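Local coordinates for lactate racemase apoprotein (Thermoanaerobacterium thermosaccharolyticum, PDB 2YJG) that interconverts the D- and L-isomers of lactate once loaded with a nickel-pincer nucleotide cofactor, and works as a homodimer, at residues K54-L59 with L164-G169; I66-S71 with D88-K93; T82-L87 with E122-N127; Q114-K119 with E128-H133. One frame throughout, in Å; residues are numbered along the deposited sequence.

Contact 1 (K54-L59 with L164-G169); sequences KRLQDL and LLVAEG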
loop_
_atom_site.group_PDB
_atom_site.type_symbol
_atom_site.label_atom_id
_atom_site.label_comp_id
_atom_site.label_asym_id
_atom_site.label_seq_id
_atom_site.Cartn_x
_atom_site.Cartn_y
_atom_site.Cartn_z
ATOM N N LYS A 54 -13.307 23.769 19.635
ATOM C CA LYS A 54 -11.927 24.153 19.583
ATOM C C LYS A 54 -11.307 23.608 18.291
ATOM O O LYS A 54 -11.860 22.677 17.652
ATOM C CB LYS A 54 -11.165 23.561 20.792
ATOM C CG LYS A 54 -11.687 24.013 22.181
ATOM C CD LYS A 54 -10.841 23.417 23.359
ATOM C CE LYS A 54 -10.742 21.880 23.303
ATOM N NZ LYS A 54 -10.025 21.235 24.450
ATOM N N ARG A 55 -10.166 24.175 17.918
ATOM C CA ARG A 55 -9.360 23.581 16.856
ATOM C C ARG A 55 -8.965 22.161 17.165
ATOM O O ARG A 55 -8.786 21.775 18.319
ATOM C CB ARG A 55 -8.113 24.419 16.593
ATOM C CG ARG A 55 -8.362 25.515 15.623
ATOM C CD ARG A 55 -7.182 26.297 15.404
ATOM N NE ARG A 55 -6.171 25.637 14.601
ATOM C CZ ARG A 55 -5.037 26.201 14.219
ATOM N NH1 ARG A 55 -4.766 27.463 14.572
ATOM N NH2 ARG A 55 -4.162 25.522 13.490
ATOM N N LEU A 56 -8.814 21.384 16.102
ATOM C CA LEU A 56 -8.403 20.000 16.218
ATOM C C LEU A 56 -7.048 19.911 16.923
ATOM O O LEU A 56 -6.869 19.041 17.731
ATOM C CB LEU A 56 -8.406 19.316 14.838
ATOM C CG LEU A 56 -7.957 17.837 14.786
ATOM C CD1 LEU A 56 -8.695 16.950 15.758
ATOM C CD2 LEU A 56 -8.054 17.372 13.351
ATOM N N GLN A 57 -6.114 20.819 16.659
ATOM C CA GLN A 57 -4.822 20.796 17.388
ATOM C C GLN A 57 -5.002 20.784 18.905
ATOM O O GLN A 57 -4.266 20.123 19.617
ATOM C CB GLN A 57 -3.924 21.952 16.969
ATOM C CG GLN A 57 -4.406 23.349 17.328
ATOM C CD GLN A 57 -3.319 24.401 17.090
ATOM O OE1 GLN A 57 -2.190 24.059 16.744
ATOM N NE2 GLN A 57 -3.649 25.688 17.311
ATOM N N ASP A 58 -5.953 21.565 19.395
ATOM C CA ASP A 58 -6.248 21.657 20.829
ATOM C C ASP A 58 -6.982 20.457 21.343
ATOM O O ASP A 58 -6.673 19.939 22.419
ATOM C CB ASP A 58 -7.017 22.942 21.120
ATOM C CG ASP A 58 -6.167 24.163 20.898
ATOM O OD1 ASP A 58 -4.949 24.073 21.113
ATOM O OD2 ASP A 58 -6.718 25.223 20.496
ATOM N N LEU A 59 -7.933 19.956 20.563
ATOM C CA LEU A 59 -8.599 18.730 20.944
ATOM C C LEU A 59 -7.694 17.499 21.035
ATOM O O LEU A 59 -7.950 16.581 21.844
ATOM C CB LEU A 59 -9.699 18.411 19.917
ATOM C CG LEU A 59 -10.919 19.310 19.891
ATOM C CD1 LEU A 59 -11.888 18.838 18.756
ATOM C CD2 LEU A 59 -11.678 19.356 21.237
ATOM N N LEU A 164 -9.749 10.199 20.977
ATOM C CA LEU A 164 -10.418 11.218 20.202
ATOM C C LEU A 164 -10.823 10.569 18.909
ATOM O O LEU A 164 -10.012 9.864 18.255
ATOM C CB LEU A 164 -9.495 12.394 19.971
ATOM C CG LEU A 164 -10.002 13.579 19.177
ATOM C CD1 LEU A 164 -11.024 14.322 19.995
ATOM C CD2 LEU A 164 -8.833 14.487 18.669
ATOM N N LEU A 165 -12.083 10.747 18.543
ATOM C CA LEU A 165 -12.588 10.290 17.280
ATOM C C LEU A 165 -12.933 11.457 16.377
ATOM O O LEU A 165 -13.705 12.352 16.759
ATOM C CB LEU A 165 -13.816 9.423 17.498
ATOM C CG LEU A 165 -14.417 8.737 16.253
ATOM C CD1 LEU A 165 -13.368 7.769 15.523
ATOM C CD2 LEU A 165 -15.693 8.005 16.584
ATOM N N VAL A 166 -12.371 11.408 15.166
ATOM C CA VAL A 166 -12.500 12.435 14.157
ATOM C C VAL A 166 -13.039 11.784 12.864
ATOM O O VAL A 166 -12.807 10.595 12.624
ATOM C CB VAL A 166 -11.092 13.074 13.895
ATOM C CG1 VAL A 166 -11.102 13.977 12.733
ATOM C CG2 VAL A 166 -10.666 13.852 15.090
ATOM N N ALA A 167 -13.634 12.575 11.985
ATOM C CA ALA A 167 -13.988 12.058 10.629
ATOM C C ALA A 167 -13.814 13.108 9.567
ATOM O O ALA A 167 -13.989 14.317 9.835
ATOM C CB ALA A 167 -15.425 11.607 10.595
ATOM N N GLU A 168 -13.514 12.640 8.355
ATOM C CA GLU A 168 -13.551 13.475 7.211
ATOM C C GLU A 168 -14.583 12.935 6.237
ATOM O O GLU A 168 -15.063 11.797 6.346
ATOM C CB GLU A 168 -12.201 13.626 6.553
ATOM C CG GLU A 168 -11.615 12.369 5.934
ATOM C CD GLU A 168 -10.585 12.660 4.837
ATOM O OE1 GLU A 168 -10.225 13.847 4.651
ATOM O OE2 GLU A 168 -10.143 11.698 4.150
ATOM N N GLY A 169 -14.964 13.771 5.289
ATOM C CA GLY A 169 -16.028 13.382 4.351
ATOM C C GLY A 169 -16.291 14.481 3.339
ATOM O O GLY A 169 -15.551 15.471 3.276
#
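Leu56 and Leu164 meet methyl to methyl, with CD1 of Leu56 lying 3.8 Å from CD2 of Leu164, and the two side chains run obliquely to one another. The same CD1 also reaches the next inward-facing residue of strand 164-170, coming within 3.7 Å of CG2 of Val166, again at a slant. One methyl of the short helix 56-59 therefore rests against two branches that belong to alternate residues of the strand. The torsions explain the fit: Leu56 turns CG away from its own backbone N (chi1 179°), which carries CD1 toward the sheet although the CB itself does not point there, while Val166 presents the branch that sits beside its backbone N. Leu59, one turn further along, adds a second contact to the same methyl of Leu164: its CB stands 4.2 Å from CD2 of Leu164, and its carbonyl O is 3.9 Å from that methyl. Strand 164-170 belongs to the mixed sheet of the N-terminal domain, beside strand 66-71. Outside the two segments, Leu56 also packs on Leu86 and Ile90 of helix 79-91, and Phe235 of strand 233-241 touches both Leu56 and Leu59. Directional polar ties, such as the Arg55-Glu89 salt bridge, go to helix 79-91; with no hydrogen bond across, the fit of helix 56-59 to the strand rests on largely buried aliphatic shape.

Contact 2 (I66-S71 with D88-K93); sequences IVIITS and DEIRKK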
loop_
_atom_site.group_PDB
_atom_site.type_symbol
_atom_site.label_atom_id
_atom_site.label_comp_id
_atom_site.label_asym_id
_atom_site.label_seq_id
_atom_site.Cartn_x
_atom_site.Cartn_y
_atom_site.Cartn_z
ATOM N N ILE A 66 -5.737 8.375 18.735
ATOM C CA ILE A 66 -6.633 9.103 17.827
ATOM C C ILE A 66 -7.039 8.273 16.613
ATOM O O ILE A 66 -6.240 7.526 16.069
ATOM C CB ILE A 66 -5.972 10.402 17.379
ATOM C CG1 ILE A 66 -5.531 11.175 18.624
ATOM C CG2 ILE A 66 -6.913 11.244 16.519
ATOM C CD1 ILE A 66 -4.775 12.422 18.343
ATOM N N VAL A 67 -8.316 8.369 16.234
ATOM C CA VAL A 67 -8.820 7.655 15.066
ATOM C C VAL A 67 -9.428 8.734 14.157
ATOM O O VAL A 67 -10.196 9.566 14.628
ATOM C CB VAL A 67 -9.862 6.549 15.421
ATOM C CG1 VAL A 67 -10.552 5.982 14.136
ATOM C CG2 VAL A 67 -9.183 5.410 16.318
ATOM N N ILE A 68 -9.005 8.755 12.900
ATOM C CA ILE A 68 -9.687 9.545 11.869
ATOM C C ILE A 68 -10.457 8.594 10.957
ATOM O O ILE A 68 -9.830 7.710 10.331
ATOM C CB ILE A 68 -8.737 10.231 10.950
ATOM C CG1 ILE A 68 -7.742 11.124 11.723
ATOM C CG2 ILE A 68 -9.483 11.089 9.891
ATOM C CD1 ILE A 68 -6.583 11.651 10.841
ATOM N N ILE A 69 -11.763 8.829 10.817
ATOM C CA ILE A 69 -12.574 8.025 9.911
ATOM C C ILE A 69 -12.511 8.711 8.555
ATOM O O ILE A 69 -12.663 9.951 8.469
ATOM C CB ILE A 69 -14.030 7.893 10.331
ATOM C CG1 ILE A 69 -14.155 7.219 11.718
ATOM C CG2 ILE A 69 -14.757 7.015 9.306
ATOM C CD1 ILE A 69 -15.587 7.226 12.329
ATOM N N THR A 70 -12.226 7.927 7.510
ATOM C CA THR A 70 -12.203 8.419 6.159
ATOM C C THR A 70 -13.117 7.574 5.301
ATOM O O THR A 70 -13.474 6.437 5.670
ATOM C CB THR A 70 -10.773 8.411 5.590
ATOM O OG1 THR A 70 -10.699 9.241 4.407
ATOM C CG2 THR A 70 -10.339 7.017 5.225
ATOM N N SER A 71 -13.491 8.119 4.147
ATOM C CA SER A 71 -14.317 7.418 3.200
ATOM C C SER A 71 -13.572 6.373 2.355
ATOM O O SER A 71 -12.359 6.354 2.224
ATOM C CB SER A 71 -15.056 8.391 2.290
ATOM O OG SER A 71 -16.001 9.166 3.027
ATOM N N ASP A 88 -1.320 16.805 10.105
ATOM C CA ASP A 88 -0.436 17.897 10.536
ATOM C C ASP A 88 -1.087 18.676 11.675
ATOM O O ASP A 88 -0.440 18.959 12.689
ATOM C CB ASP A 88 -0.070 18.817 9.374
ATOM C CG ASP A 88 1.050 19.785 9.718
ATOM O OD1 ASP A 88 2.172 19.314 9.949
ATOM O OD2 ASP A 88 0.814 21.014 9.749
ATOM N N GLU A 89 -2.366 19.019 11.515
ATOM C CA GLU A 89 -3.138 19.720 12.559
ATOM C C GLU A 89 -3.170 18.953 13.891
ATOM O O GLU A 89 -2.920 19.513 14.944
ATOM C CB GLU A 89 -4.579 19.958 12.048
ATOM C CG GLU A 89 -5.554 20.605 13.036
ATOM C CD GLU A 89 -5.244 22.095 13.329
ATOM O OE1 GLU A 89 -4.389 22.691 12.634
ATOM O OE2 GLU A 89 -5.905 22.651 14.220
ATOM N N ILE A 90 -3.520 17.670 13.833
ATOM C CA ILE A 90 -3.404 16.771 14.967
ATOM C C ILE A 90 -2.016 16.819 15.652
ATOM O O ILE A 90 -1.968 16.729 16.872
ATOM C CB ILE A 90 -3.734 15.326 14.553
ATOM C CG1 ILE A 90 -5.263 15.176 14.337
ATOM C CG2 ILE A 90 -3.265 14.314 15.605
ATOM C CD1 ILE A 90 -5.743 13.956 13.469
ATOM N N ARG A 91 -0.954 16.928 14.877
ATOM C CA ARG A 91 0.424 16.785 15.397
ATOM C C ARG A 91 0.980 18.105 15.908
ATOM O O ARG A 91 2.011 18.120 16.607
ATOM C CB ARG A 91 1.338 16.160 14.348
ATOM C CG ARG A 91 1.010 14.657 14.169
ATOM C CD ARG A 91 1.792 13.985 12.999
ATOM N NE ARG A 91 1.603 12.546 13.045
ATOM C CZ ARG A 91 1.421 11.730 12.019
ATOM N NH1 ARG A 91 1.343 12.163 10.761
ATOM N NH2 ARG A 91 1.273 10.435 12.263
ATOM N N LYS A 92 0.273 19.197 15.619
ATOM C CA LYS A 92 0.793 20.520 15.948
ATOM C C LYS A 92 1.105 20.655 17.444
ATOM O O LYS A 92 2.131 21.252 17.832
ATOM C CB LYS A 92 -0.164 21.600 15.466
ATOM C CG LYS A 92 0.012 21.971 14.019
ATOM C CD LYS A 92 -0.896 23.148 13.691
ATOM C CE LYS A 92 -1.072 23.359 12.169
ATOM N NZ LYS A 92 0.012 24.183 11.549
ATOM N N LYS A 93 0.257 20.105 18.293
ATOM C CA LYS A 93 0.522 20.176 19.714
ATOM C C LYS A 93 0.670 18.773 20.323
ATOM O O LYS A 93 0.602 18.616 21.522
ATOM C CB LYS A 93 -0.529 21.062 20.411
ATOM C CG LYS A 93 -0.511 22.509 19.974
ATOM C CD LYS A 93 -1.625 23.342 20.712
ATOM C CE LYS A 93 -1.399 24.870 20.638
ATOM N NZ LYS A 93 -2.572 25.588 21.243
#
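Strand 66-71 faces the C-terminal part of helix 79-91, the backbones coming closest at Ile66 and Ile90, whose CA atoms are 8.8 Å apart. Ile90 bridges two strand residues with its two branches. With CG1 of Ile90 beside the backbone N (chi1 -74°), CG2 lies anti to that N and touches CD1 of Ile66 at 3.7 Å, the two side chains running antiparallel alongside each other. The longer branch goes to the next residue on the same strand face: CD1 of Ile90 is 3.6 Å from CD1 of Ile68 and 3.9 Å from its CG1, the chains meeting at a slant. Val67, between them, points away from the helix and packs on Leu165 of the adjacent strand. All three isoleucines are buried. Aliphatic side chains of alternate strand residues packed beneath a helix are characteristic of a beta-alpha-beta unit, here formed by strand 66-71, helix 79-91 and the parallel strand 99-104.

Contact 3 (T82-L87 with E122-N127); sequences TLPLLL and EDLVEN. With MG (magnesium ion), chain C; SO4 (sulfate ion), chain D.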
loop_
_atom_site.group_PDB
_atom_site.type_symbol
_atom_site.label_atom_id
_atom_site.label_comp_id
_atom_site.label_asym_id
_atom_site.label_seq_id
_atom_site.Cartn_x
_atom_site.Cartn_y
_atom_site.Cartn_z
ATOM N N THR A 82 -6.647 16.205 1.941
ATOM C CA THR A 82 -7.240 16.457 3.251
ATOM C C THR A 82 -6.560 15.717 4.397
ATOM O O THR A 82 -6.341 16.304 5.443
ATOM C CB THR A 82 -8.734 16.089 3.252
ATOM O OG1 THR A 82 -8.876 14.743 2.808
ATOM C CG2 THR A 82 -9.548 17.051 2.353
ATOM N N LEU A 83 -6.196 14.449 4.197
ATOM C CA LEU A 83 -5.557 13.686 5.287
ATOM C C LEU A 83 -4.225 14.266 5.802
ATOM O O LEU A 83 -4.067 14.349 7.021
ATOM C CB LEU A 83 -5.432 12.228 4.910
ATOM C CG LEU A 83 -6.762 11.480 4.998
ATOM C CD1 LEU A 83 -6.594 10.054 4.451
ATOM C CD2 LEU A 83 -7.335 11.481 6.515
ATOM N N PRO A 84 -3.289 14.680 4.896
ATOM C CA PRO A 84 -2.070 15.277 5.450
ATOM C C PRO A 84 -2.327 16.530 6.277
ATOM O O PRO A 84 -1.568 16.836 7.226
ATOM C CB PRO A 84 -1.265 15.635 4.217
ATOM C CG PRO A 84 -1.613 14.631 3.223
ATOM C CD PRO A 84 -3.121 14.406 3.448
ATOM N N LEU A 85 -3.330 17.298 5.893
ATOM C CA LEU A 85 -3.612 18.552 6.612
ATOM C C LEU A 85 -4.281 18.250 7.927
ATOM O O LEU A 85 -3.999 18.889 8.936
ATOM C CB LEU A 85 -4.470 19.476 5.754
ATOM C CG LEU A 85 -3.805 20.039 4.504
ATOM C CD1 LEU A 85 -4.854 20.688 3.617
ATOM C CD2 LEU A 85 -2.710 20.977 4.904
ATOM N N LEU A 86 -5.112 17.204 7.964
ATOM C CA LEU A 86 -5.647 16.778 9.271
ATOM C C LEU A 86 -4.575 16.203 10.213
ATOM O O LEU A 86 -4.546 16.502 11.429
ATOM C CB LEU A 86 -6.726 15.710 9.053
ATOM C CG LEU A 86 -8.129 16.157 8.644
ATOM C CD1 LEU A 86 -8.895 14.920 8.122
ATOM C CD2 LEU A 86 -8.894 16.774 9.829
ATOM N N LEU A 87 -3.702 15.372 9.649
ATOM C CA LEU A 87 -2.599 14.767 10.422
ATOM C C LEU A 87 -1.625 15.824 10.929
ATOM O O LEU A 87 -1.136 15.740 12.044
ATOM C CB LEU A 87 -1.863 13.762 9.541
ATOM C CG LEU A 87 -2.662 12.524 9.143
ATOM C CD1 LEU A 87 -2.062 11.815 7.903
ATOM C CD2 LEU A 87 -2.789 11.582 10.309
ATOM N N GLU A 122 0.849 6.038 -2.273
ATOM C CA GLU A 122 1.696 5.013 -1.729
ATOM C C GLU A 122 2.346 5.389 -0.382
ATOM O O GLU A 122 2.334 4.601 0.556
ATOM C CB GLU A 122 2.745 4.772 -2.803
ATOM C CG GLU A 122 3.768 3.795 -2.556
ATOM C CD GLU A 122 4.259 3.195 -3.871
ATOM O OE1 GLU A 122 3.467 3.135 -4.830
ATOM O OE2 GLU A 122 5.410 2.752 -3.908
ATOM N N ASP A 123 2.869 6.597 -0.290
ATOM C CA ASP A 123 3.593 7.004 0.907
ATOM C C ASP A 123 2.632 7.079 2.080
ATOM O O ASP A 123 2.920 6.567 3.165
ATOM C CB ASP A 123 4.275 8.372 0.702
ATOM C CG ASP A 123 5.436 8.341 -0.292
ATOM O OD1 ASP A 123 5.910 7.276 -0.718
ATOM O OD2 ASP A 123 5.911 9.440 -0.609
ATOM N N LEU A 124 1.452 7.687 1.876
ATOM C CA LEU A 124 0.505 7.815 2.963
ATOM C C LEU A 124 0.010 6.428 3.470
ATOM O O LEU A 124 -0.067 6.185 4.691
ATOM C CB LEU A 124 -0.648 8.724 2.486
ATOM C CG LEU A 124 -1.562 9.493 3.406
ATOM C CD1 LEU A 124 -0.751 10.243 4.455
ATOM C CD2 LEU A 124 -2.433 10.465 2.510
ATOM N N VAL A 125 -0.243 5.492 2.546
ATOM C CA VAL A 125 -0.689 4.158 2.916
ATOM C C VAL A 125 0.404 3.450 3.738
ATOM O O VAL A 125 0.139 2.908 4.777
ATOM C CB VAL A 125 -1.135 3.319 1.681
ATOM C CG1 VAL A 125 -1.325 1.867 2.018
ATOM C CG2 VAL A 125 -2.433 3.907 1.046
ATOM N N GLU A 126 1.634 3.522 3.277
ATOM C CA GLU A 126 2.754 2.984 4.017
ATOM C C GLU A 126 2.958 3.673 5.370
ATOM O O GLU A 126 2.991 2.999 6.422
ATOM C CB GLU A 126 4.028 3.112 3.166
ATOM C CG GLU A 126 3.980 2.267 1.851
ATOM C CD GLU A 126 5.123 2.529 0.897
ATOM O OE1 GLU A 126 5.990 3.405 1.177
ATOM O OE2 GLU A 126 5.200 1.814 -0.151
ATOM N N ASN A 127 3.165 4.982 5.329
ATOM C CA ASN A 127 3.711 5.755 6.421
ATOM C C ASN A 127 2.731 5.901 7.619
ATOM O O ASN A 127 3.148 6.122 8.775
ATOM C CB ASN A 127 4.086 7.175 6.011
ATOM C CG ASN A 127 5.287 7.305 5.053
ATOM O OD1 ASN A 127 6.052 6.362 4.717
ATOM N ND2 ASN A 127 5.411 8.494 4.557
HETATM MG MG MG C . 0.787 1.801 6.851
HETATM S S SO4 D . 1.160 7.424 -5.822
HETATM O O1 SO4 D . 1.405 8.645 -5.095
HETATM O O2 SO4 D . 2.012 7.221 -6.968
HETATM O O3 SO4 D . 1.274 6.250 -4.980
HETATM O O4 SO4 D . -0.209 7.385 -6.277
#
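Leu124 reaches from helix 122-127 to helix 79-91 and is the one residue of its segment to touch 82-87. Its CB points toward the partner helix, and CG is turned away from the backbone N (chi1 -158°), so that the two methyls divide between successive turns. CD2 takes the earlier turn: it lies 4.1 Å from CD of Pro84, where the leucine meets the proline ring at about a right angle, and 4.2 Å from CB of Leu83. CD1 continues to the next turn and stops 4.0 Å from CD1 of Leu87, the two leucines running obliquely. The helix segments are inclined at 43°, and their axes approach no closer than 11.9 Å, a wide spacing bridged by Leu124 with Leu83, Pro84 and Leu87. Both helices pack in the N-terminal domain, where helix 79-91 lies against the mixed sheet and helix 122-127 leads into strand 129-132, outermost within this chain. Beyond Leu124 the helix carries the metal ligands: the carbonyl O atoms of Val125 and Glu126 bind magnesium at 2.4 and 2.5 Å, and carbonyl oxygens of the other chain complete the site together with Glu128. At the helix start, the backbone N of Glu122 donates a hydrogen bond to O3 of a sulfate, probably taken up from the crystallisation liquor, at 2.7 Å with an N-H...O angle of 150°. Arg80 also binds this sulfate.

Contact 4 (Q114-K119 with E128-H133); sequences QEMKAK and EQFVVH. With MG (magnesium ion), chain C; SO4 (sulfate ion), chain D.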
loop_
_atom_site.group_PDB
_atom_site.type_symbol
_atom_site.label_atom_id
_atom_site.label_comp_id
_atom_site.label_asym_id
_atom_site.label_seq_id
_atom_site.Cartn_x
_atom_site.Cartn_y
_atom_site.Cartn_z
ATOM N N GLN A 114 -4.537 -1.901 -3.747
ATOM C CA GLN A 114 -4.369 -1.137 -5.000
ATOM C C GLN A 114 -5.287 0.070 -4.985
ATOM O O GLN A 114 -4.911 1.176 -5.393
ATOM C CB GLN A 114 -4.551 -2.020 -6.270
ATOM C CG GLN A 114 -5.796 -1.680 -7.166
ATOM C CD GLN A 114 -6.574 -2.917 -7.718
ATOM O OE1 GLN A 114 -6.005 -3.785 -8.385
ATOM N NE2 GLN A 114 -7.891 -2.973 -7.434
ATOM N N GLU A 115 -6.497 -0.156 -4.476
ATOM C CA GLU A 115 -7.500 0.877 -4.317
ATOM C C GLU A 115 -7.053 1.898 -3.280
ATOM O O GLU A 115 -7.227 3.088 -3.452
ATOM C CB GLU A 115 -8.842 0.235 -3.916
ATOM C CG GLU A 115 -9.571 -0.398 -5.098
ATOM C CD GLU A 115 -10.721 -1.330 -4.707
ATOM O OE1 GLU A 115 -10.904 -1.682 -3.497
ATOM O OE2 GLU A 115 -11.460 -1.706 -5.648
ATOM N N MET A 116 -6.457 1.414 -2.194
ATOM C CA MET A 116 -5.936 2.317 -1.184
ATOM C C MET A 116 -4.825 3.168 -1.795
ATOM O O MET A 116 -4.779 4.369 -1.614
ATOM C CB MET A 116 -5.466 1.549 0.052
ATOM C CG MET A 116 -6.640 1.141 0.917
ATOM S SD MET A 116 -6.260 0.040 2.282
ATOM C CE MET A 116 -5.207 1.168 2.932
ATOM N N LYS A 117 -3.960 2.548 -2.581
ATOM C CA LYS A 117 -2.880 3.290 -3.225
ATOM C C LYS A 117 -3.485 4.322 -4.159
ATOM O O LYS A 117 -3.046 5.446 -4.163
ATOM C CB LYS A 117 -1.974 2.349 -4.039
ATOM C CG LYS A 117 -0.840 3.053 -4.748
ATOM C CD LYS A 117 -0.239 2.174 -5.861
ATOM C CE LYS A 117 0.387 3.059 -6.942
ATOM N NZ LYS A 117 1.618 3.691 -6.412
ATOM N N ALA A 118 -4.503 3.949 -4.944
ATOM C CA ALA A 118 -5.111 4.912 -5.886
ATOM C C ALA A 118 -5.715 6.120 -5.188
ATOM O O ALA A 118 -5.496 7.273 -5.605
ATOM C CB ALA A 118 -6.141 4.227 -6.812
ATOM N N LYS A 119 -6.401 5.864 -4.076
ATOM C CA LYS A 119 -7.079 6.914 -3.297
ATOM C C LYS A 119 -6.162 7.816 -2.494
ATOM O O LYS A 119 -6.297 9.036 -2.553
ATOM C CB LYS A 119 -8.079 6.288 -2.324
ATOM C CG LYS A 119 -9.046 7.272 -1.742
ATOM C CD LYS A 119 -10.176 7.406 -2.780
ATOM C CE LYS A 119 -11.224 8.295 -2.288
ATOM N NZ LYS A 119 -11.460 9.387 -3.255
ATOM N N GLU A 128 1.431 5.875 7.338
ATOM C CA GLU A 128 0.421 5.960 8.372
ATOM C C GLU A 128 -0.268 4.620 8.586
ATOM O O GLU A 128 -0.143 3.704 7.767
ATOM C CB GLU A 128 -0.621 7.025 8.039
ATOM C CG GLU A 128 0.002 8.423 7.895
ATOM C CD GLU A 128 0.623 9.045 9.104
ATOM O OE1 GLU A 128 0.403 8.610 10.241
ATOM O OE2 GLU A 128 1.403 10.016 8.904
ATOM N N GLN A 129 -1.022 4.549 9.677
ATOM C CA GLN A 129 -1.797 3.377 10.084
ATOM C C GLN A 129 -3.225 3.375 9.560
ATOM O O GLN A 129 -4.083 4.037 10.132
ATOM C CB GLN A 129 -1.861 3.289 11.625
ATOM C CG GLN A 129 -0.484 3.070 12.294
ATOM C CD GLN A 129 -0.588 2.832 13.768
ATOM O OE1 GLN A 129 -0.713 3.773 14.553
ATOM N NE2 GLN A 129 -0.570 1.563 14.171
ATOM N N PHE A 130 -3.464 2.626 8.502
ATOM C CA PHE A 130 -4.766 2.467 7.900
ATOM C C PHE A 130 -5.354 1.137 8.325
ATOM O O PHE A 130 -4.663 0.146 8.331
ATOM C CB PHE A 130 -4.671 2.469 6.355
ATOM C CG PHE A 130 -4.572 3.833 5.774
ATOM C CD1 PHE A 130 -3.330 4.463 5.640
ATOM C CD2 PHE A 130 -5.711 4.504 5.348
ATOM C CE1 PHE A 130 -3.246 5.760 5.123
ATOM C CE2 PHE A 130 -5.632 5.778 4.833
ATOM C CZ PHE A 130 -4.404 6.410 4.703
ATOM N N VAL A 131 -6.629 1.149 8.639
ATOM C CA VAL A 131 -7.377 -0.014 9.029
ATOM C C VAL A 131 -8.677 0.030 8.247
ATOM O O VAL A 131 -9.275 1.097 8.102
ATOM C CB VAL A 131 -7.654 0.065 10.548
ATOM C CG1 VAL A 131 -8.488 -1.110 11.053
ATOM C CG2 VAL A 131 -6.328 0.162 11.336
ATOM N N VAL A 132 -9.147 -1.134 7.782
ATOM C CA VAL A 132 -10.338 -1.203 6.940
ATOM C C VAL A 132 -11.518 -1.725 7.779
ATOM O O VAL A 132 -11.400 -2.750 8.473
ATOM C CB VAL A 132 -10.092 -2.078 5.667
ATOM C CG1 VAL A 132 -11.307 -2.174 4.853
ATOM C CG2 VAL A 132 -8.932 -1.532 4.809
ATOM N N HIS A 133 -12.639 -0.995 7.776
ATOM C CA HIS A 133 -13.803 -1.415 8.512
ATOM C C HIS A 133 -14.368 -2.636 7.840
ATOM O O HIS A 133 -14.473 -2.678 6.598
ATOM C CB HIS A 133 -14.885 -0.333 8.476
ATOM C CG HIS A 133 -16.159 -0.732 9.147
ATOM N ND1 HIS A 133 -16.234 -1.062 10.483
ATOM C CD2 HIS A 133 -17.413 -0.854 8.656
ATOM C CE1 HIS A 133 -17.482 -1.387 10.777
ATOM N NE2 HIS A 133 -18.213 -1.262 9.685
HETATM MG MG MG C . 0.787 1.801 6.851
HETATM S S SO4 D . 1.160 7.424 -5.822
HETATM O O1 SO4 D . 1.405 8.645 -5.095
HETATM O O2 SO4 D . 2.012 7.221 -6.968
HETATM O O3 SO4 D . 1.274 6.250 -4.980
HETATM O O4 SO4 D . -0.209 7.385 -6.277
#
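Met116 of helix 113-120 extends over strand 129-132 and touches Phe130 and Val132, two residues on the same strand face. Just before it in the helix, Glu115 turns elsewhere and forms a salt bridge with Arg109. Met116 starts with CG beside its backbone N and bends at the thioether (chi3 60°), a turn that brings the terminal methyl down onto Phe130. There CE lies 3.7 Å from CB and 3.9 Å from CG of Phe130, approaching the ring obliquely at its root, the two side chains alongside but opposite in direction. The sulfur meets the next residue on that face: SD of Met116 lies 4.0 Å from CG2 of Val132. Lys117 leaves the helix in another direction: its chain bends at the last torsion (chi4 71°), and NZ donates a hydrogen bond of 3.0 Å to O3 of the sulfate while also making a salt bridge with Glu122. A leucine in its place would probably leave the carboxylate of Glu122 without this positive mate and the sulfate with one donor fewer. Lys119 hydrogen-bonds with NZ to the backbone O atoms of Arg75 and Val77. Helix 113-120 thus lies across strand 129-132, which pairs in parallel with strand 99-104 and through Phe130 makes backbone hydrogen bonds to the second subunit; helix 122-127 connects the two segments, and at the strand's start the carbonyl O of Glu128 binds magnesium.

How the contacts relate
All four contacts lie in the N-terminal domain, and contacts 1, 2 and 4 reach its mixed sheet. Contacts 1 and 2, with centres 7 Å apart, sit on neighbouring strands, and Val166 O lies 2.7 Å from Ile69 N. Contact 1 meets contact 3 where Glu168 OE1 lies 2.5 Å from Thr82 OG1, a probable hydrogen bond. Contacts 2 and 3 share helix 79-91. A salt bridge of 2.8 Å between Arg91 NH1 and Glu128 OE2 ties contact 2 to contact 4. Contacts 3 and 4 share the magnesium, the sulfate and the second subunit. In contact 4, Met116 is about 7 Å from His73, probably a binder of the nickel cofactor, and Val132 about 9 Å from His108, a probable proton donor/acceptor, side chain to side chain.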